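Local coordinates for 2-C-methyl-D-erythritol 4-phosphate cytidylyltransferase (Thermus thermophilus HB8, PDB 2PX7), which probably catalyses the transfer of a cytidylyl group from CTP to 2-C-methyl-D-erythritol 4-phosphate in isoprenoid biosynthesis, releasing diphosphate, at residues G42-L47 against D113-F118; W57-F62 against V68-P73; T214-T219 against L224-A229. One frame throughout, in Å; residues are numbered along the deposited sequence.

Interaction 1. Residues G42-L47 against D113-F118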
loop_
_atom_site.group_PDB
_atom_site.type_symbol
_atom_site.label_atom_id
_atom_site.label_comp_id
_atom_site.label_asym_id
_atom_site.label_seq_id
_atom_site.Cartn_x
_atom_site.Cartn_y
_atom_site.Cartn_z
ATOM N N GLY A 42 -24.124 6.374 -2.802
ATOM C CA GLY A 42 -24.347 6.883 -4.160
ATOM C C GLY A 42 -23.109 6.819 -5.051
ATOM O O GLY A 42 -22.316 5.881 -4.934
ATOM N N PRO A 43 -22.938 7.809 -5.961
ATOM C CA PRO A 43 -21.741 7.845 -6.819
ATOM C C PRO A 43 -20.469 8.082 -6.008
ATOM O O PRO A 43 -20.462 8.939 -5.120
ATOM C CB PRO A 43 -21.997 9.042 -7.751
ATOM C CG PRO A 43 -23.477 9.312 -7.660
ATOM C CD PRO A 43 -23.853 8.930 -6.254
ATOM N N LYS A 44 -19.412 7.332 -6.320
ATOM C CA LYS A 44 -18.092 7.506 -5.694
ATOM C C LYS A 44 -17.561 8.946 -5.760
ATOM O O LYS A 44 -16.888 9.416 -4.832
ATOM C CB LYS A 44 -17.075 6.545 -6.324
ATOM C CG LYS A 44 -15.750 6.427 -5.570
ATOM C CD LYS A 44 -15.954 5.840 -4.160
ATOM C CE LYS A 44 -14.664 5.276 -3.561
ATOM N NZ LYS A 44 -14.152 4.077 -4.301
ATOM N N ALA A 45 -17.869 9.642 -6.854
ATOM C CA ALA A 45 -17.416 11.019 -7.040
ATOM C C ALA A 45 -17.966 11.960 -5.965
ATOM O O ALA A 45 -17.332 12.952 -5.629
ATOM C CB ALA A 45 -17.793 11.520 -8.418
ATOM N N PHE A 46 -19.135 11.625 -5.426
ATOM C CA PHE A 46 -19.782 12.438 -4.394
ATOM C C PHE A 46 -19.571 11.910 -2.970
ATOM O O PHE A 46 -20.264 12.326 -2.044
ATOM C CB PHE A 46 -21.284 12.617 -4.691
ATOM C CG PHE A 46 -21.587 13.150 -6.084
ATOM C CD1 PHE A 46 -20.697 13.996 -6.747
ATOM C CD2 PHE A 46 -22.789 12.824 -6.716
ATOM C CE1 PHE A 46 -20.984 14.484 -8.022
ATOM C CE2 PHE A 46 -23.085 13.316 -7.992
ATOM C CZ PHE A 46 -22.177 14.145 -8.641
ATOM N N LEU A 47 -18.622 10.997 -2.787
ATOM C CA LEU A 47 -18.256 10.545 -1.439
ATOM C C LEU A 47 -17.493 11.653 -0.712
ATOM O O LEU A 47 -16.482 12.154 -1.215
ATOM C CB LEU A 47 -17.432 9.250 -1.488
ATOM C CG LEU A 47 -16.982 8.625 -0.156
ATOM C CD1 LEU A 47 -18.098 7.831 0.517
ATOM C CD2 LEU A 47 -15.763 7.742 -0.369
ATOM N N ASP A 113 -7.866 8.480 -11.420
ATOM C CA ASP A 113 -8.886 7.851 -10.600
ATOM C C ASP A 113 -9.359 8.824 -9.558
ATOM O O ASP A 113 -8.547 9.296 -8.780
ATOM C CB ASP A 113 -8.297 6.687 -9.813
ATOM C CG ASP A 113 -7.946 5.528 -10.664
ATOM O OD1 ASP A 113 -8.310 5.509 -11.873
ATOM O OD2 ASP A 113 -7.278 4.610 -10.113
ATOM N N VAL A 114 -10.664 9.088 -9.512
ATOM C CA VAL A 114 -11.254 10.010 -8.534
ATOM C C VAL A 114 -11.153 9.477 -7.084
ATOM O O VAL A 114 -11.265 10.244 -6.127
ATOM C CB VAL A 114 -12.744 10.377 -8.926
ATOM C CG1 VAL A 114 -13.717 9.275 -8.513
ATOM C CG2 VAL A 114 -13.160 11.716 -8.330
ATOM N N ALA A 115 -10.942 8.166 -6.933
ATOM C CA ALA A 115 -10.719 7.562 -5.613
ATOM C C ALA A 115 -9.308 7.791 -5.050
ATOM O O ALA A 115 -9.012 7.311 -3.961
ATOM C CB ALA A 115 -11.052 6.053 -5.627
ATOM N N ARG A 116 -8.459 8.522 -5.784
ATOM C CA ARG A 116 -7.131 8.954 -5.298
ATOM C C ARG A 116 -7.116 10.479 -5.084
ATOM O O ARG A 116 -6.595 11.204 -5.908
ATOM C CB ARG A 116 -6.007 8.516 -6.273
ATOM C CG ARG A 116 -5.925 6.994 -6.528
ATOM C CD ARG A 116 -4.948 6.569 -7.698
ATOM N NE ARG A 116 -4.419 5.231 -7.430
ATOM C CZ ARG A 116 -4.789 4.122 -8.050
ATOM N NH1 ARG A 116 -5.679 4.172 -9.045
ATOM N NH2 ARG A 116 -4.277 2.948 -7.684
ATOM N N PRO A 117 -7.720 10.976 -3.983
ATOM C CA PRO A 117 -7.828 12.436 -3.779
ATOM C C PRO A 117 -6.541 13.187 -3.425
ATOM O O PRO A 117 -6.422 14.375 -3.748
ATOM C CB PRO A 117 -8.840 12.552 -2.641
ATOM C CG PRO A 117 -8.687 11.265 -1.867
ATOM C CD PRO A 117 -8.368 10.216 -2.888
ATOM N N PHE A 118 -5.579 12.517 -2.790
ATOM C CA PHE A 118 -4.400 13.210 -2.256
ATOM C C PHE A 118 -3.200 13.057 -3.176
ATOM O O PHE A 118 -2.184 12.449 -2.843
ATOM C CB PHE A 118 -4.108 12.775 -0.810
ATOM C CG PHE A 118 -5.320 12.832 0.094
ATOM C CD1 PHE A 118 -6.039 14.016 0.241
ATOM C CD2 PHE A 118 -5.739 11.707 0.790
ATOM C CE1 PHE A 118 -7.160 14.076 1.057
ATOM C CE2 PHE A 118 -6.857 11.758 1.623
ATOM C CZ PHE A 118 -7.572 12.943 1.752
#
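K44 and A45 meet V114 and A115 where two loops converge at the probable active site of this cytidylyltransferase, an example of a lysine, functional by prediction, held by van der Waals contact and by polar capture. The direct contact is slight. NZ of K44 makes a van der Waals touch on the methyl CB of A115 at 3.9 Å, and in the one carbon-carbon contact the CA of A45 lies 4.3 Å from CG1 of V114, so the valine meets backbone on the first loop. K44 is predicted to stabilise the transition state, and its chain is shaped for reach: CG stands anti to the backbone N (chi1 -168°), then bends at chi2 and chi4 bring NZ up to the alanine methyl.

The polar part lies within each loop or beyond the pair, since the two segments share no hydrogen bond. NZ of K44 is bonded to the carbonyl O of I218, which fixes the end of the chain that A115 merely touches. Residues 113-116 form a type I beta turn, with R116 N donating to D113 O at 3.1 Å. The other loop winds through a short 3-10 segment, with F46 N bonded to P43 O at 3.0 Å and L47 N to K44 O at 3.1 Å. The charged side chains of the turn have partners elsewhere: D113 OD1 pairs with R93, and R116 NH2 with D145 of the second subunit.

Both loops are attached to strands of the central sheet: residues 42-47 come after strand 27-31, and residues 113-118 come after strand 108-111. Helix 54-61 lies against both, meeting K44 and P117 through L54 and V114 through T58, while F118 reaches across to helix 221-231.

Interaction 2. Residues W57-F62 against V68-P73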
loop_
_atom_site.group_PDB
_atom_site.type_symbol
_atom_site.label_atom_id
_atom_site.label_comp_id
_atom_site.label_asym_id
_atom_site.label_seq_id
_atom_site.Cartn_x
_atom_site.Cartn_y
_atom_site.Cartn_z
ATOM N N TRP A 57 -11.892 17.171 -4.355
ATOM C CA TRP A 57 -10.466 16.882 -4.153
ATOM C C TRP A 57 -9.689 16.776 -5.466
ATOM O O TRP A 57 -8.668 17.435 -5.604
ATOM C CB TRP A 57 -10.245 15.624 -3.296
ATOM C CG TRP A 57 -10.534 15.795 -1.832
ATOM C CD1 TRP A 57 -11.580 15.248 -1.136
ATOM C CD2 TRP A 57 -9.760 16.537 -0.872
ATOM N NE1 TRP A 57 -11.515 15.614 0.183
ATOM C CE2 TRP A 57 -10.407 16.397 0.379
ATOM C CE3 TRP A 57 -8.587 17.300 -0.946
ATOM C CZ2 TRP A 57 -9.923 17.001 1.556
ATOM C CZ3 TRP A 57 -8.107 17.918 0.226
ATOM C CH2 TRP A 57 -8.775 17.750 1.463
ATOM N N THR A 58 -10.149 15.978 -6.443
ATOM C CA THR A 58 -9.352 15.876 -7.689
ATOM C C THR A 58 -9.360 17.173 -8.478
ATOM O O THR A 58 -8.351 17.529 -9.054
ATOM C CB THR A 58 -9.630 14.629 -8.640
ATOM O OG1 THR A 58 -10.612 14.951 -9.635
ATOM C CG2 THR A 58 -10.000 13.397 -7.897
ATOM N N LEU A 59 -10.485 17.884 -8.489
ATOM C CA LEU A 59 -10.555 19.169 -9.199
ATOM C C LEU A 59 -9.583 20.215 -8.661
ATOM O O LEU A 59 -9.040 21.009 -9.433
ATOM C CB LEU A 59 -11.989 19.716 -9.254
ATOM C CG LEU A 59 -12.966 18.895 -10.116
ATOM C CD1 LEU A 59 -14.306 19.585 -10.242
ATOM C CD2 LEU A 59 -12.391 18.598 -11.499
ATOM N N ALA A 60 -9.359 20.199 -7.344
ATOM C CA ALA A 60 -8.324 21.023 -6.715
ATOM C C ALA A 60 -6.909 20.602 -7.124
ATOM O O ALA A 60 -6.070 21.451 -7.413
ATOM C CB ALA A 60 -8.483 21.004 -5.179
ATOM N N ALA A 61 -6.648 19.291 -7.163
ATOM C CA ALA A 61 -5.337 18.762 -7.578
ATOM C C ALA A 61 -4.951 19.120 -9.019
ATOM O O ALA A 61 -3.757 19.256 -9.340
ATOM C CB ALA A 61 -5.278 17.255 -7.374
ATOM N N PHE A 62 -5.955 19.286 -9.881
ATOM C CA PHE A 62 -5.712 19.616 -11.278
ATOM C C PHE A 62 -6.197 21.030 -11.663
ATOM O O PHE A 62 -6.552 21.281 -12.815
ATOM C CB PHE A 62 -6.355 18.540 -12.182
ATOM C CG PHE A 62 -5.743 17.172 -12.026
ATOM C CD1 PHE A 62 -4.535 16.864 -12.632
ATOM C CD2 PHE A 62 -6.370 16.199 -11.263
ATOM C CE1 PHE A 62 -3.970 15.593 -12.490
ATOM C CE2 PHE A 62 -5.807 14.938 -11.118
ATOM C CZ PHE A 62 -4.603 14.637 -11.732
ATOM N N VAL A 68 -10.423 20.169 -17.836
ATOM C CA VAL A 68 -10.782 19.013 -17.018
ATOM C C VAL A 68 -12.122 18.456 -17.526
ATOM O O VAL A 68 -13.119 19.186 -17.636
ATOM C CB VAL A 68 -10.867 19.344 -15.507
ATOM C CG1 VAL A 68 -11.137 18.077 -14.681
ATOM C CG2 VAL A 68 -9.587 20.058 -15.005
ATOM N N LEU A 69 -12.123 17.166 -17.851
ATOM C CA LEU A 69 -13.316 16.475 -18.347
ATOM C C LEU A 69 -13.648 15.346 -17.395
ATOM O O LEU A 69 -12.785 14.527 -17.064
ATOM C CB LEU A 69 -13.060 15.934 -19.754
ATOM C CG LEU A 69 -12.745 16.963 -20.849
ATOM C CD1 LEU A 69 -12.030 16.317 -22.010
ATOM C CD2 LEU A 69 -14.027 17.645 -21.357
ATOM N N VAL A 70 -14.896 15.317 -16.947
ATOM C CA VAL A 70 -15.345 14.396 -15.908
ATOM C C VAL A 70 -16.509 13.551 -16.412
ATOM O O VAL A 70 -17.453 14.076 -17.016
ATOM C CB VAL A 70 -15.794 15.157 -14.630
ATOM C CG1 VAL A 70 -16.265 14.176 -13.531
ATOM C CG2 VAL A 70 -14.667 16.055 -14.109
ATOM N N ALA A 71 -16.437 12.249 -16.148
ATOM C CA ALA A 71 -17.512 11.324 -16.462
ATOM C C ALA A 71 -18.279 10.998 -15.197
ATOM O O ALA A 71 -17.673 10.667 -14.170
ATOM C CB ALA A 71 -16.960 10.055 -17.076
ATOM N N LEU A 72 -19.608 11.097 -15.255
ATOM C CA LEU A 72 -20.433 10.744 -14.111
ATOM C C LEU A 72 -21.472 9.685 -14.484
ATOM O O LEU A 72 -21.856 9.583 -15.649
ATOM C CB LEU A 72 -21.119 11.992 -13.529
ATOM C CG LEU A 72 -20.231 13.027 -12.835
ATOM C CD1 LEU A 72 -21.066 14.220 -12.404
ATOM C CD2 LEU A 72 -19.478 12.416 -11.638
ATOM N N PRO A 73 -21.945 8.901 -13.498
ATOM C CA PRO A 73 -22.914 7.882 -13.891
ATOM C C PRO A 73 -24.175 8.555 -14.471
ATOM O O PRO A 73 -24.539 9.641 -14.019
ATOM C CB PRO A 73 -23.230 7.154 -12.578
ATOM C CG PRO A 73 -22.128 7.548 -11.618
ATOM C CD PRO A 73 -21.695 8.914 -12.044
#
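A beta-alpha-beta crossover, the repeating unit of the Rossmann-like nucleotide-binding fold, brings helix 54-61 and strand 67-72 together: the chain leaves strand 27-31, passes through the helix and returns as a parallel neighbour of the strand it left. Such units are sealed by apolar side chains between helix and sheet, and here L59, V68 and V70 do the work. The branch CD2 of L59 is the atom that touches. It lies 3.5 Å from CG1 of V68, tighter than ordinary van der Waals contact, and 4.3 Å from CG2 of V70, so one methyl bridges two strand residues whose side chains emerge on the same side of the sheet. L69, between them, points away and packs on L100 of helix 93-103, on the sheet's other face.

The leucine reaches them with its CG anti to the carbonyl carbon (chi1 -67°). A chi2 of -174° puts CD1 anti to CA, and it is the other branch, CD2, that turns to the strand, where the L59 and V68 side chains cross obliquely. V68 in turn has CG1 anti to its own backbone N, which sends that methyl to L59 and leaves CG2 for the end of the helix.

F62 is the first residue to leave helical geometry, its N still bonded to T58 O at 3.1 Å. Its CB starts toward the strand, but the ring turns aside to meet H112 and V28, and what V68 finds of this residue is backbone: the carbonyl O of F62 lies 3.9 Å from V68 CG2.

Interaction 3. Residues T214-T219 against L224-A229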
loop_
_atom_site.group_PDB
_atom_site.type_symbol
_atom_site.label_atom_id
_atom_site.label_comp_id
_atom_site.label_asym_id
_atom_site.label_seq_id
_atom_site.Cartn_x
_atom_site.Cartn_y
_atom_site.Cartn_z
ATOM N N THR A 214 0.768 8.976 -0.540
ATOM C CA THR A 214 -0.457 9.717 -0.259
ATOM C C THR A 214 -1.503 9.556 -1.361
ATOM O O THR A 214 -2.685 9.770 -1.115
ATOM C CB THR A 214 -0.166 11.204 -0.076
ATOM O OG1 THR A 214 0.610 11.655 -1.192
ATOM C CG2 THR A 214 0.627 11.434 1.223
ATOM N N ALA A 215 -1.065 9.176 -2.563
ATOM C CA ALA A 215 -1.967 8.953 -3.688
ATOM C C ALA A 215 -2.646 7.574 -3.672
ATOM O O ALA A 215 -2.881 6.986 -4.728
ATOM C CB ALA A 215 -1.241 9.169 -4.991
ATOM N N PHE A 216 -2.993 7.085 -2.485
ATOM C CA PHE A 216 -3.636 5.785 -2.359
ATOM C C PHE A 216 -5.089 5.861 -2.814
ATOM O O PHE A 216 -5.712 6.933 -2.810
ATOM C CB PHE A 216 -3.520 5.217 -0.928
ATOM C CG PHE A 216 -4.167 6.080 0.138
ATOM C CD1 PHE A 216 -5.495 5.901 0.491
ATOM C CD2 PHE A 216 -3.441 7.063 0.785
ATOM C CE1 PHE A 216 -6.096 6.704 1.479
ATOM C CE2 PHE A 216 -4.035 7.873 1.758
ATOM C CZ PHE A 216 -5.360 7.685 2.101
ATOM N N LYS A 217 -5.615 4.715 -3.220
ATOM C CA LYS A 217 -6.978 4.627 -3.716
ATOM C C LYS A 217 -7.890 4.339 -2.530
ATOM O O LYS A 217 -7.583 3.481 -1.718
ATOM C CB LYS A 217 -7.087 3.518 -4.779
ATOM C CG LYS A 217 -8.454 3.393 -5.432
ATOM C CD LYS A 217 -8.491 2.349 -6.562
ATOM C CE LYS A 217 -9.659 2.663 -7.527
ATOM N NZ LYS A 217 -10.093 1.494 -8.376
ATOM N N ILE A 218 -8.999 5.071 -2.421
ATOM C CA ILE A 218 -10.005 4.768 -1.399
ATOM C C ILE A 218 -10.941 3.700 -1.940
ATOM O O ILE A 218 -11.783 3.964 -2.817
ATOM C CB ILE A 218 -10.799 6.010 -0.945
ATOM C CG1 ILE A 218 -9.849 7.061 -0.373
ATOM C CG2 ILE A 218 -11.888 5.598 0.068
ATOM C CD1 ILE A 218 -10.496 8.416 -0.093
ATOM N N THR A 219 -10.762 2.482 -1.443
ATOM C CA THR A 219 -11.545 1.345 -1.892
ATOM C C THR A 219 -12.421 0.787 -0.773
ATOM O O THR A 219 -13.627 0.610 -0.952
ATOM C CB THR A 219 -10.630 0.240 -2.398
ATOM O OG1 THR A 219 -9.780 0.768 -3.424
ATOM C CG2 THR A 219 -11.449 -0.921 -2.962
ATOM N N LEU A 224 -11.128 4.796 3.773
ATOM C CA LEU A 224 -11.886 6.029 4.003
ATOM C C LEU A 224 -11.518 6.703 5.324
ATOM O O LEU A 224 -11.281 7.918 5.364
ATOM C CB LEU A 224 -13.394 5.758 3.929
ATOM C CG LEU A 224 -14.348 6.945 4.105
ATOM C CD1 LEU A 224 -14.011 8.085 3.152
ATOM C CD2 LEU A 224 -15.783 6.483 3.906
ATOM N N VAL A 225 -11.453 5.907 6.391
ATOM C CA VAL A 225 -11.040 6.394 7.712
ATOM C C VAL A 225 -9.634 7.007 7.683
ATOM O O VAL A 225 -9.439 8.126 8.148
ATOM C CB VAL A 225 -11.159 5.285 8.787
ATOM C CG1 VAL A 225 -10.660 5.776 10.154
ATOM C CG2 VAL A 225 -12.605 4.789 8.874
ATOM N N LEU A 226 -8.660 6.298 7.116
ATOM C CA LEU A 226 -7.315 6.866 6.940
ATOM C C LEU A 226 -7.300 8.160 6.077
ATOM O O LEU A 226 -6.482 9.068 6.299
ATOM C CB LEU A 226 -6.377 5.804 6.356
ATOM C CG LEU A 226 -4.917 6.136 6.031
ATOM C CD1 LEU A 226 -4.119 6.397 7.302
ATOM C CD2 LEU A 226 -4.284 5.006 5.234
ATOM N N ALA A 227 -8.189 8.226 5.087
ATOM C CA ALA A 227 -8.319 9.412 4.230
ATOM C C ALA A 227 -8.781 10.664 5.014
ATOM O O ALA A 227 -8.275 11.768 4.797
ATOM C CB ALA A 227 -9.241 9.117 3.063
ATOM N N GLU A 228 -9.718 10.476 5.941
ATOM C CA GLU A 228 -10.122 11.545 6.872
ATOM C C GLU A 228 -8.989 12.126 7.743
ATOM O O GLU A 228 -9.031 13.302 8.116
ATOM C CB GLU A 228 -11.286 11.098 7.750
ATOM C CG GLU A 228 -12.627 11.712 7.354
ATOM C CD GLU A 228 -13.628 10.703 6.808
ATOM O OE1 GLU A 228 -13.533 9.509 7.169
ATOM O OE2 GLU A 228 -14.532 11.119 6.039
ATOM N N ALA A 229 -7.974 11.319 8.050
ATOM C CA ALA A 229 -6.814 11.807 8.796
ATOM C C ALA A 229 -5.949 12.766 7.967
ATOM O O ALA A 229 -5.606 13.865 8.425
ATOM C CB ALA A 229 -5.972 10.636 9.326
#
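I218 packs against L224 and A227, joining the loop that follows strand 207-210 to helix 221-231, the C-terminal helix of this Rossmann-like domain. From CB its side chain divides around the helix's near face. CG2 lies against the first turn, 3.9 Å from the N of L224 and 4.1 Å from that residue's CB. CG1, anti to the carbonyl carbon (chi1 -59°), comes to 4.1 Å from the CB of A227, and an extended second torsion carries CD1 to 3.5 Å from the same methyl, a tight fit. An alanine in place of this isoleucine would probably leave the A227 methyl without its tight partner and open a gap beside L224.

F216, two residues earlier, makes the other contact with the helix; the intervening K217, predicted to position MEP, is carried on the same loop. The F216 CG sits in the crowded position between backbone N and carbonyl carbon (chi1 61°), aiming the ring at the helix. L226 of the second subunit also packs on F216. L226 of the same chain places CD2 4.3 Å above one ring face, offset toward the rim, while at the ring's edge CZ lies 4.0 Å from A227 CA.

All three contacts are largely buried. Interaction 2 is aliphatic core packing of a helix on the central sheet. Interaction 1 joins two loops by two slight van der Waals touches, one made by the lysine's charged end. Interaction 3, farther from the chain's centre, adds an aromatic ring and borders the second subunit. Helix 54-61 serves interaction 2 and also lies against both loops of interaction 1; helix 221-231 serves interaction 3 and also receives F118 of interaction 1. Polar bonds through I218, from K44 NZ and, probably, A115 O (2.7 Å to I218 N), tie both loops of interaction 1 to 214-219. Interactions 2 and 3 do not touch, their centres about 17 Å apart.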